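Local coordinates for uncharacterized protein (Enterococcus faecalis, PDB 3CEX) that is of unknown function but has the helical fold of the DinB-like superfamily and assembles as a pair of subunits, at residues 20-23 / 24-27; 49-52 / 53-57; 89-93 / 94-98; 142-145 / 146-150; 164-167 / 168-172. All coordinates share one frame; numbering follows the deposited sequence.

Contact 1. Residues 20-23 / 24-27; sequences RFEE and TLAQ
Gln27 reaches back over the last turn of helix 8-25 to Glu23, its amide NE2 donating to the main-chain O of Glu23 at 3.2 Å with an N-H...O angle of 166°. The oxygen lies within a few degrees of the amide plane of Gln27, yet the nitrogen stands 46° out of the carbonyl plane of Glu23 and so misses the lone-pair directions. With CG beside the backbone N (chi1 -60°) and the chain extended beyond it, the amide is carried alongside the helix rather than off its end. The Thr24 hydroxyl is linked to the backbone through water: the water lies 2.6 Å from Thr24 OG1 and donates to Arg20 O at 3.2 Å, bridging side chain and backbone one turn apart. That hydroxyl also meets Arg166 of helix 144-170. On another flank Leu25 CB rests 3.4 Å from Phe21 O, where Leu25 N bonds at 3.0 Å, while the Phe21 ring and the Leu25 branches turn to Met48 and helix 104-124. Arg20 extends instead to the second subunit, in a salt bridge with its Asp153. Gln27 N bonds to Thr24 O, and the Gln27 amide takes up the Glu23 carbonyl in its place, at the C-terminal end of helix 8-25 in the DinB-like helical bundle.

Contact 2. Residues 49-52 / 53-57; sequences WHTA and RELDL
Trp49 to Leu57 form unbroken helix, with Arg53 N donating to Trp49 O at 2.7 Å and Asp56 N to Ala52 O at 3.0 Å, each N-H donating to the carbonyl four residues earlier. On that frame Trp49 and Arg53 run side by side and point the same way. The indole presents a face to Arg53 CB, which stands 4.3 Å above the ring plane toward its rim; further out, Trp49 CZ2 comes to 3.9 Å from Arg53 NE, near the guanidinium plane and at its edge. Indole and guanidinium are turned 69° apart, which rules out a flat stack between them. The bend at chi2 of Arg53 (80°) folds the chain along the indole, and its buried NE finds no polar partner in the model. His50 and Glu54 repeat the parallel course: Glu54 CB sits 4.1 Å above one face of the imidazole, near the rim, with the ring and carboxylate planes 26° apart. Thr51 CG2 and Leu55 CD1 approach to 4.2 Å on a further side of the helix. Around this central stretch of helix 44-62, Trp69 makes a cation-pi contact with Arg53, Tyr110 of helix 104-124 binds Asp56, and helices 8-25 and 144-170 pack against Thr51 and Leu55.

Contact 3. Residues 89-93 / 94-98; sequences WHHTP and EEAAK
The Trp89 indole has His91 CD2 over one face, 3.5 Å above the plane and displaced toward the rim, while the carboxylate of Glu95 comes to its edge. Trp89 NE1 donates to Glu95 OE1 at 2.7 Å, with the acceptor close to the ring plane and an N-H...O angle of 168°. The ring and carboxylate planes are 59° apart; NE1 comes to the oxygen from above the carboxylate plane. The opposite face of that plane is used by Thr92 N, which donates to the same OE1 at 3.2 Å from the anti side. The extended chain of Glu95 beyond CG carries OE1 out to both donors. In return Glu95 N donates to Thr92 OG1 at 3.2 Å, a bond made possible by the hydroxyl sitting between backbone N and carbonyl carbon (chi1 63°). These reciprocal bonds make Thr92 and Glu95 a capping box at the start of helix 93-96, and Ala96 N to Thr92 O, at 2.8 Å, begins the regular helical pattern. His91 lies obliquely against Ala96, its ND1 3.9 Å from Ala96 CA, and is tied by a hydrogen bond to Trp46. Two N-H donors on one carboxylate oxygen would probably stabilise the charged form of Glu95, while the box satisfies amides at the helix start and pins the indole to the same turn.

Contact 4. Residues 142-145 / 146-150; sequences VTRQ and VRLVS
Polar capping comes first: Thr143 OG1 accepts from Val146 N at 3.2 Å, with an N-H...O angle of 165°, at the N-cap of helix 144-170. The hydroxyl lies between the backbone N and carbonyl carbon (chi1 59°), which swings it over the first turn, and Val146 CG2 closes on it to 3.4 Å. Main-chain bonds then take over, from Arg147 N to Thr143 O at 3.2 Å and from Leu148 N to Arg144 O at 2.9 Å. Apolar contact is made by Val142, whose CG1, held anti to the backbone N (chi1 179°), meets Val146 CG1 at 4.1 Å; the two side chains are roughly perpendicular. The same CG1 is 3.6 Å from Arg147 NH2, and bends at chi2 and chi3 of Arg147 lay its guanidinium obliquely by the methyl. Arg144 turns to Tyr121 and Asp132 of its own chain, whereas Gln145 donates to Glu12 of the second subunit. Chemically, one hydroxyl supplies an acceptor that the missing preceding turn cannot give to Val146 N, whereas the amide N of Thr143 itself is buried and has no partner in the model.

Contact 5. Residues 164-167 / 168-172; sequences YTRR and LVIGK. With ACY (acetic acid), chain C.
A C-terminal helix end folded back on itself, with a bound acetate beside it, is formed where helix 144-170 stops in this bundle and the chain ends at Lys172. Gly171, with positive phi (70°), turns the main chain out of the helix and brings the terminal carboxylate back over Arg166. That arginine holds it side-on with two nitrogens. Arg166 NE donates to Lys172 O at 2.8 Å, on a lone pair in the carboxylate plane and with the oxygen nearly in the guanidinium plane, the N-H...O angle being 173°; Arg166 NH1 makes a salt bridge to Lys172 OXT at 3.0 Å, tilted from the guanidinium plane. The bend at chi3 (72°) turns the guanidinium toward the chain end. Its far edge faces the acetate, with Arg166 NH2 donating to acetate O at 3.2 Å. The nearly fully extended Arg167 comes to the same acetate from another direction, and its NH1 binds Leu40 of the second subunit. Beneath, Ile170 CD1 lies across Arg166 CG at 3.8 Å, and Val169 CG2 runs alongside Thr165 CG2 at the same 3.8 Å separation. Two arginines and a bound carboxylate are consistent with a small anion-binding site, although the acetate probably comes from the crystallisation liquor. Acetate OXT is the shared acceptor, 2.9 Å from Arg166 NH1 and 2.8 Å from Arg167 NH2.

Along the chain the five contacts follow in series, none nested in or crossing another, and each is local, joining residues close in sequence rather than closing a long loop. Contact 1 ends helix 8-25; contact 2 lies mid-helix in 44-62, touching contact 1 where Phe21 CZ meets Thr51 OG1 at 3.4 Å. Contact 3 starts helix 93-96 and meets contact 2 through Trp49 and His91. Contacts 4 and 5 are the two ends of helix 144-170, with centres about 32 Å apart on opposite sides of the chain's centre, both touching the second subunit. Contact 5 returns to contact 1 through Arg166 and Thr24, tying the chain's last helix to its first.

Contact 1. Residues 20-23 / 24-27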
# COMPACT_ATOMS: atom_id res chain seq x y z
N ARG A 20 -0.17 -7.80 7.10
CA ARG A 20 -0.56 -8.41 5.83
C ARG A 20 0.51 -9.39 5.28
O ARG A 20 0.17 -10.46 4.83
CB ARG A 20 -0.83 -7.33 4.79
CG ARG A 20 -1.23 -7.84 3.40
CD ARG A 20 -1.73 -6.71 2.52
NE ARG A 20 -2.95 -6.13 3.07
CZ ARG A 20 -3.07 -4.89 3.56
NH1 ARG A 20 -2.06 -4.04 3.56
NH2 ARG A 20 -4.23 -4.50 4.02
N PHE A 21 1.78 -9.01 5.33
CA PHE A 21 2.86 -9.90 4.91
C PHE A 21 2.84 -11.21 5.75
O PHE A 21 2.96 -12.31 5.20
CB PHE A 21 4.21 -9.20 5.07
CG PHE A 21 4.65 -8.39 3.88
CD1 PHE A 21 4.94 -9.00 2.68
CD2 PHE A 21 4.90 -7.04 3.99
CE1 PHE A 21 5.38 -8.26 1.58
CE2 PHE A 21 5.33 -6.33 2.91
CZ PHE A 21 5.57 -6.96 1.70
N GLU A 22 2.72 -11.09 7.07
CA GLU A 22 2.65 -12.27 7.92
C GLU A 22 1.43 -13.18 7.63
O GLU A 22 1.58 -14.40 7.62
CB GLU A 22 2.71 -11.89 9.41
CG GLU A 22 4.05 -11.36 9.90
CD GLU A 22 5.30 -12.24 9.59
OE1 GLU A 22 5.24 -13.48 9.68
OE2 GLU A 22 6.35 -11.66 9.25
N GLU A 23 0.24 -12.62 7.41
CA GLU A 23 -0.95 -13.42 7.10
C GLU A 23 -0.80 -14.15 5.77
O GLU A 23 -1.28 -15.26 5.61
CB GLU A 23 -2.22 -12.56 7.00
CG GLU A 23 -2.61 -11.88 8.27
CD GLU A 23 -3.71 -10.80 8.12
OE1 GLU A 23 -3.94 -10.26 6.99
OE2 GLU A 23 -4.34 -10.49 9.16
N THR A 24 -0.17 -13.50 4.80
CA THR A 24 0.09 -14.12 3.51
C THR A 24 1.11 -15.28 3.62
O THR A 24 0.84 -16.39 3.16
CB THR A 24 0.50 -13.04 2.45
OG1 THR A 24 -0.69 -12.48 1.91
CG2 THR A 24 1.33 -13.59 1.33
N LEU A 25 2.25 -15.01 4.24
CA LEU A 25 3.29 -16.01 4.45
C LEU A 25 2.80 -17.25 5.20
O LEU A 25 3.19 -18.34 4.86
CB LEU A 25 4.48 -15.40 5.20
CG LEU A 25 5.76 -16.22 5.20
CD1 LEU A 25 6.33 -16.39 3.77
CD2 LEU A 25 6.78 -15.50 6.12
N ALA A 26 1.95 -17.06 6.20
CA ALA A 26 1.36 -18.15 6.96
C ALA A 26 0.58 -19.13 6.08
O ALA A 26 0.38 -20.27 6.49
CB ALA A 26 0.43 -17.62 8.12
N GLN A 27 0.13 -18.73 4.88
CA GLN A 27 -0.62 -19.65 4.02
C GLN A 27 0.28 -20.45 3.10
O GLN A 27 -0.23 -21.29 2.36
CB GLN A 27 -1.67 -18.91 3.19
CG GLN A 27 -2.70 -18.20 4.07
CD GLN A 27 -3.65 -17.35 3.26
OE1 GLN A 27 -4.41 -17.88 2.42
NE2 GLN A 27 -3.61 -16.03 3.50
O HOH W 1 -2.52 -11.43 3.47

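Contact 2. Residues 49-52 / 53-57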
# COMPACT_ATOMS: atom_id res chain seq x y z
N TRP A 49 11.57 -9.75 1.73
CA TRP A 49 12.98 -9.38 1.88
C TRP A 49 13.20 -7.94 1.42
O TRP A 49 13.85 -7.13 2.12
CB TRP A 49 13.84 -10.32 1.04
CG TRP A 49 15.22 -9.81 0.86
CD1 TRP A 49 16.25 -9.93 1.76
CD2 TRP A 49 15.75 -9.10 -0.27
NE1 TRP A 49 17.36 -9.34 1.25
CE2 TRP A 49 17.08 -8.82 0.01
CE3 TRP A 49 15.21 -8.66 -1.49
CZ2 TRP A 49 17.92 -8.15 -0.89
CZ3 TRP A 49 16.01 -8.00 -2.37
CH2 TRP A 49 17.36 -7.74 -2.07
N HIS A 50 12.63 -7.59 0.26
CA HIS A 50 12.82 -6.25 -0.27
C HIS A 50 12.23 -5.17 0.63
O HIS A 50 12.84 -4.15 0.81
CB HIS A 50 12.23 -6.08 -1.66
CG HIS A 50 12.05 -4.64 -2.06
ND1 HIS A 50 13.07 -3.89 -2.57
CD2 HIS A 50 10.98 -3.81 -1.96
CE1 HIS A 50 12.64 -2.66 -2.81
NE2 HIS A 50 11.37 -2.58 -2.43
N THR A 51 11.04 -5.41 1.17
CA THR A 51 10.40 -4.47 2.08
C THR A 51 11.25 -4.30 3.34
O THR A 51 11.49 -3.18 3.75
CB THR A 51 8.97 -4.91 2.41
OG1 THR A 51 8.23 -4.91 1.16
CG2 THR A 51 8.27 -3.96 3.45
N ALA A 52 11.70 -5.40 3.95
CA ALA A 52 12.57 -5.32 5.12
C ALA A 52 13.87 -4.59 4.75
O ALA A 52 14.34 -3.74 5.50
CB ALA A 52 12.86 -6.69 5.68
N ARG A 53 14.42 -4.91 3.60
CA ARG A 53 15.68 -4.33 3.15
C ARG A 53 15.57 -2.82 2.90
O ARG A 53 16.48 -2.05 3.26
CB ARG A 53 16.19 -5.10 1.92
CG ARG A 53 17.57 -4.83 1.44
CD ARG A 53 18.64 -5.53 2.23
NE ARG A 53 19.84 -5.58 1.40
CZ ARG A 53 20.86 -4.72 1.44
NH1 ARG A 53 20.89 -3.73 2.32
NH2 ARG A 53 21.88 -4.88 0.60
N GLU A 54 14.47 -2.39 2.30
CA GLU A 54 14.32 -0.99 1.98
C GLU A 54 14.04 -0.11 3.22
O GLU A 54 14.53 1.01 3.28
CB GLU A 54 13.22 -0.82 0.92
CG GLU A 54 13.06 0.58 0.43
CD GLU A 54 14.12 1.03 -0.57
OE1 GLU A 54 15.24 0.46 -0.62
OE2 GLU A 54 13.83 1.98 -1.31
N LEU A 55 13.20 -0.58 4.14
CA LEU A 55 13.04 0.08 5.46
C LEU A 55 14.39 0.19 6.19
O LEU A 55 14.77 1.26 6.69
CB LEU A 55 12.04 -0.69 6.33
CG LEU A 55 10.56 -0.72 5.86
CD1 LEU A 55 9.70 -1.67 6.71
CD2 LEU A 55 9.97 0.71 5.85
N ASP A 56 15.07 -0.94 6.31
CA ASP A 56 16.40 -0.99 6.89
C ASP A 56 17.34 0.06 6.26
O ASP A 56 17.78 1.00 6.92
CB ASP A 56 16.97 -2.42 6.73
CG ASP A 56 18.30 -2.63 7.43
OD1 ASP A 56 18.70 -1.81 8.30
OD2 ASP A 56 18.94 -3.67 7.13
N LEU A 57 17.62 -0.09 4.97
CA LEU A 57 18.55 0.83 4.29
C LEU A 57 18.15 2.31 4.39
O LEU A 57 18.99 3.17 4.65
CB LEU A 57 18.70 0.46 2.82
CG LEU A 57 19.59 -0.76 2.56
CD1 LEU A 57 19.59 -1.05 1.06
CD2 LEU A 57 21.01 -0.54 3.09

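Contact 3. Residues 89-93 / 94-98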
# COMPACT_ATOMS: atom_id res chain seq x y z
N TRP A 89 20.67 -1.61 -6.40
CA TRP A 89 20.37 -1.53 -7.82
C TRP A 89 19.01 -2.20 -8.09
O TRP A 89 18.46 -2.85 -7.22
CB TRP A 89 21.50 -2.17 -8.62
CG TRP A 89 21.49 -3.66 -8.59
CD1 TRP A 89 20.88 -4.46 -9.49
CD2 TRP A 89 22.10 -4.52 -7.62
NE1 TRP A 89 21.07 -5.78 -9.16
CE2 TRP A 89 21.80 -5.85 -8.00
CE3 TRP A 89 22.87 -4.31 -6.47
CZ2 TRP A 89 22.27 -6.97 -7.28
CZ3 TRP A 89 23.32 -5.43 -5.73
CH2 TRP A 89 23.02 -6.74 -6.16
N HIS A 90 18.48 -2.01 -9.29
CA HIS A 90 17.23 -2.61 -9.69
C HIS A 90 17.51 -4.04 -10.18
O HIS A 90 18.24 -4.26 -11.15
CB HIS A 90 16.55 -1.77 -10.78
CG HIS A 90 15.22 -2.31 -11.20
ND1 HIS A 90 15.03 -2.96 -12.41
CD2 HIS A 90 14.02 -2.34 -10.56
CE1 HIS A 90 13.77 -3.36 -12.49
NE2 HIS A 90 13.14 -3.01 -11.38
N HIS A 91 16.93 -5.03 -9.49
CA HIS A 91 17.17 -6.42 -9.85
C HIS A 91 16.64 -6.74 -11.22
O HIS A 91 15.53 -6.39 -11.54
CB HIS A 91 16.50 -7.37 -8.86
CG HIS A 91 17.22 -7.49 -7.56
ND1 HIS A 91 16.88 -8.41 -6.59
CD2 HIS A 91 18.28 -6.79 -7.07
CE1 HIS A 91 17.69 -8.26 -5.56
NE2 HIS A 91 18.55 -7.30 -5.83
N THR A 92 17.44 -7.44 -12.00
CA THR A 92 16.95 -8.16 -13.16
C THR A 92 16.07 -9.34 -12.69
O THR A 92 16.15 -9.76 -11.52
CB THR A 92 18.13 -8.65 -14.02
OG1 THR A 92 18.94 -9.56 -13.27
CG2 THR A 92 18.99 -7.45 -14.44
N PRO A 93 15.19 -9.85 -13.58
CA PRO A 93 14.38 -11.01 -13.23
C PRO A 93 15.21 -12.20 -12.74
O PRO A 93 14.81 -12.90 -11.84
CB PRO A 93 13.67 -11.37 -14.54
CG PRO A 93 13.62 -10.11 -15.30
CD PRO A 93 14.88 -9.36 -14.93
N GLU A 94 16.36 -12.40 -13.36
CA GLU A 94 17.21 -13.52 -13.02
C GLU A 94 17.89 -13.32 -11.67
O GLU A 94 18.07 -14.28 -10.93
CB GLU A 94 18.20 -13.75 -14.16
CG GLU A 94 17.50 -14.15 -15.49
CD GLU A 94 17.14 -12.99 -16.47
OE1 GLU A 94 17.05 -11.79 -16.06
OE2 GLU A 94 16.95 -13.30 -17.68
N GLU A 95 18.23 -12.07 -11.34
CA GLU A 95 18.73 -11.73 -10.00
C GLU A 95 17.65 -11.87 -8.93
O GLU A 95 17.93 -12.37 -7.83
CB GLU A 95 19.31 -10.32 -9.97
CG GLU A 95 20.67 -10.21 -10.66
CD GLU A 95 21.20 -8.77 -10.75
OE1 GLU A 95 20.39 -7.83 -10.79
OE2 GLU A 95 22.43 -8.60 -10.84
N ALA A 96 16.42 -11.44 -9.25
CA ALA A 96 15.28 -11.54 -8.32
C ALA A 96 14.96 -13.00 -7.95
O ALA A 96 14.59 -13.27 -6.83
CB ALA A 96 14.02 -10.82 -8.89
N ALA A 97 15.08 -13.92 -8.91
CA ALA A 97 14.86 -15.35 -8.64
C ALA A 97 15.86 -15.94 -7.65
O ALA A 97 15.63 -17.01 -7.14
CB ALA A 97 14.91 -16.14 -9.95
N LYS A 98 16.97 -15.24 -7.42
CA LYS A 98 17.97 -15.70 -6.48
C LYS A 98 17.67 -15.27 -5.05
O LYS A 98 18.37 -15.68 -4.12
CB LYS A 98 19.36 -15.17 -6.88
CG LYS A 98 19.89 -15.81 -8.16
CD LYS A 98 21.35 -15.46 -8.36
CE LYS A 98 21.74 -15.30 -9.83
NZ LYS A 98 22.68 -16.34 -10.27

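Contact 4. Residues 142-145 / 146-150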
# COMPACT_ATOMS: atom_id res chain seq x y z
N VAL A 142 14.62 16.45 -1.98
CA VAL A 142 14.08 15.43 -1.13
C VAL A 142 14.36 15.81 0.33
O VAL A 142 15.51 16.06 0.71
CB VAL A 142 14.73 14.08 -1.42
CG1 VAL A 142 14.17 13.00 -0.49
CG2 VAL A 142 14.55 13.72 -2.91
N THR A 143 13.30 15.84 1.12
CA THR A 143 13.36 16.11 2.54
C THR A 143 13.20 14.83 3.32
O THR A 143 12.82 13.80 2.77
CB THR A 143 12.20 17.01 2.94
OG1 THR A 143 10.95 16.35 2.62
CG2 THR A 143 12.27 18.38 2.23
N ARG A 144 13.44 14.91 4.63
CA ARG A 144 13.25 13.76 5.50
C ARG A 144 11.82 13.22 5.35
O ARG A 144 11.60 12.00 5.29
CB ARG A 144 13.53 14.18 6.94
CG ARG A 144 13.76 13.07 7.91
CD ARG A 144 14.27 13.65 9.24
NE ARG A 144 15.42 14.52 9.05
CZ ARG A 144 16.68 14.11 8.98
NH1 ARG A 144 17.00 12.84 9.09
NH2 ARG A 144 17.63 14.99 8.80
N GLN A 145 10.87 14.14 5.28
CA GLN A 145 9.46 13.83 5.25
C GLN A 145 9.10 13.02 4.01
O GLN A 145 8.42 12.00 4.12
CB GLN A 145 8.65 15.12 5.27
CG GLN A 145 7.16 14.89 5.27
CD GLN A 145 6.42 16.09 5.81
OE1 GLN A 145 6.80 16.65 6.84
NE2 GLN A 145 5.34 16.49 5.13
N VAL A 146 9.61 13.45 2.86
CA VAL A 146 9.38 12.77 1.58
C VAL A 146 9.92 11.33 1.64
O VAL A 146 9.27 10.37 1.21
CB VAL A 146 9.98 13.59 0.41
CG1 VAL A 146 10.09 12.75 -0.86
CG2 VAL A 146 9.12 14.84 0.14
N ARG A 147 11.09 11.17 2.25
CA ARG A 147 11.73 9.87 2.32
C ARG A 147 10.94 8.93 3.23
O ARG A 147 10.75 7.75 2.90
CB ARG A 147 13.16 10.07 2.77
CG ARG A 147 13.96 8.89 3.05
CD ARG A 147 14.30 8.09 1.81
NE ARG A 147 14.52 8.82 0.56
CZ ARG A 147 15.69 9.23 0.09
NH1 ARG A 147 16.81 9.09 0.77
NH2 ARG A 147 15.74 9.81 -1.10
N LEU A 148 10.47 9.45 4.37
CA LEU A 148 9.62 8.70 5.29
C LEU A 148 8.30 8.27 4.66
O LEU A 148 7.87 7.16 4.87
CB LEU A 148 9.35 9.52 6.56
CG LEU A 148 10.57 9.69 7.48
CD1 LEU A 148 10.32 10.68 8.64
CD2 LEU A 148 11.03 8.30 8.01
N VAL A 149 7.65 9.16 3.93
CA VAL A 149 6.40 8.82 3.25
C VAL A 149 6.64 7.74 2.16
O VAL A 149 5.83 6.81 1.99
CB VAL A 149 5.75 10.07 2.64
CG1 VAL A 149 4.59 9.69 1.71
CG2 VAL A 149 5.26 11.03 3.72
N SER A 150 7.76 7.88 1.44
CA SER A 150 8.15 6.91 0.44
C SER A 150 8.37 5.55 1.06
O SER A 150 7.95 4.53 0.48
CB SER A 150 9.44 7.34 -0.30
OG SER A 150 9.16 8.44 -1.13

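Contact 5. Residues 164-167 / 168-172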
# COMPACT_ATOMS: atom_id res chain seq x y z
N TYR A 164 -1.40 -10.75 -4.21
CA TYR A 164 -1.56 -11.15 -5.61
C TYR A 164 -0.63 -12.29 -6.01
O TYR A 164 -1.06 -13.24 -6.64
CB TYR A 164 -1.49 -9.90 -6.53
CG TYR A 164 -2.84 -9.25 -6.79
CD1 TYR A 164 -3.90 -9.41 -5.91
CD2 TYR A 164 -3.07 -8.49 -7.91
CE1 TYR A 164 -5.16 -8.85 -6.16
CE2 TYR A 164 -4.31 -7.94 -8.17
CZ TYR A 164 -5.35 -8.13 -7.28
OH TYR A 164 -6.60 -7.58 -7.52
N THR A 165 0.65 -12.19 -5.68
CA THR A 165 1.57 -13.28 -5.96
C THR A 165 1.09 -14.57 -5.29
O THR A 165 1.16 -15.65 -5.88
CB THR A 165 2.96 -12.98 -5.42
OG1 THR A 165 3.52 -11.90 -6.16
CG2 THR A 165 3.86 -14.23 -5.56
N ARG A 166 0.65 -14.48 -4.05
CA ARG A 166 0.10 -15.64 -3.33
C ARG A 166 -1.04 -16.26 -4.11
O ARG A 166 -1.06 -17.49 -4.31
CB ARG A 166 -0.38 -15.24 -1.93
CG ARG A 166 -0.86 -16.40 -1.03
CD ARG A 166 -1.84 -15.92 0.05
NE ARG A 166 -3.16 -15.56 -0.47
CZ ARG A 166 -3.89 -14.51 -0.08
NH1 ARG A 166 -5.08 -14.32 -0.62
NH2 ARG A 166 -3.46 -13.65 0.85
N ARG A 167 -1.98 -15.44 -4.55
CA ARG A 167 -3.11 -15.92 -5.34
C ARG A 167 -2.68 -16.62 -6.62
O ARG A 167 -3.22 -17.66 -6.97
CB ARG A 167 -4.11 -14.79 -5.63
CG ARG A 167 -4.82 -14.29 -4.37
CD ARG A 167 -5.64 -13.04 -4.61
NE ARG A 167 -6.33 -12.58 -3.41
CZ ARG A 167 -7.23 -11.59 -3.38
NH1 ARG A 167 -7.59 -10.96 -4.50
NH2 ARG A 167 -7.79 -11.22 -2.24
N LEU A 168 -1.67 -16.07 -7.29
CA LEU A 168 -1.16 -16.68 -8.52
C LEU A 168 -0.43 -17.97 -8.25
O LEU A 168 -0.48 -18.90 -9.06
CB LEU A 168 -0.20 -15.70 -9.22
CG LEU A 168 -0.81 -14.41 -9.72
CD1 LEU A 168 0.25 -13.43 -10.14
CD2 LEU A 168 -1.76 -14.74 -10.88
N VAL A 169 0.22 -18.07 -7.09
CA VAL A 169 1.07 -19.23 -6.81
C VAL A 169 0.27 -20.39 -6.22
O VAL A 169 0.48 -21.55 -6.61
CB VAL A 169 2.26 -18.85 -5.88
CG1 VAL A 169 3.03 -20.10 -5.45
CG2 VAL A 169 3.19 -17.83 -6.58
N ILE A 170 -0.62 -20.09 -5.29
CA ILE A 170 -1.39 -21.15 -4.62
C ILE A 170 -2.89 -21.15 -4.92
O ILE A 170 -3.61 -21.95 -4.34
CB ILE A 170 -1.14 -21.13 -3.06
CG1 ILE A 170 -1.91 -20.03 -2.36
CG2 ILE A 170 0.34 -20.97 -2.75
CD1 ILE A 170 -1.81 -20.11 -0.82
N GLY A 171 -3.36 -20.26 -5.78
CA GLY A 171 -4.76 -20.24 -6.21
C GLY A 171 -5.78 -19.80 -5.17
O GLY A 171 -6.97 -20.04 -5.30
N LYS A 172 -5.32 -19.16 -4.11
CA LYS A 172 -6.24 -18.70 -3.09
C LYS A 172 -5.62 -17.57 -2.30
O LYS A 172 -4.41 -17.31 -2.33
CB LYS A 172 -6.67 -19.85 -2.14
CG LYS A 172 -5.53 -20.42 -1.29
CD LYS A 172 -5.94 -21.68 -0.52
CE LYS A 172 -5.00 -21.92 0.68
NZ LYS A 172 -5.07 -20.84 1.74
OXT LYS A 172 -6.38 -16.87 -1.64
C ACY C . -6.67 -11.40 1.13
O ACY C . -5.66 -11.51 1.90
OXT ACY C . -6.92 -12.20 0.19
CH3 ACY C . -7.64 -10.25 1.34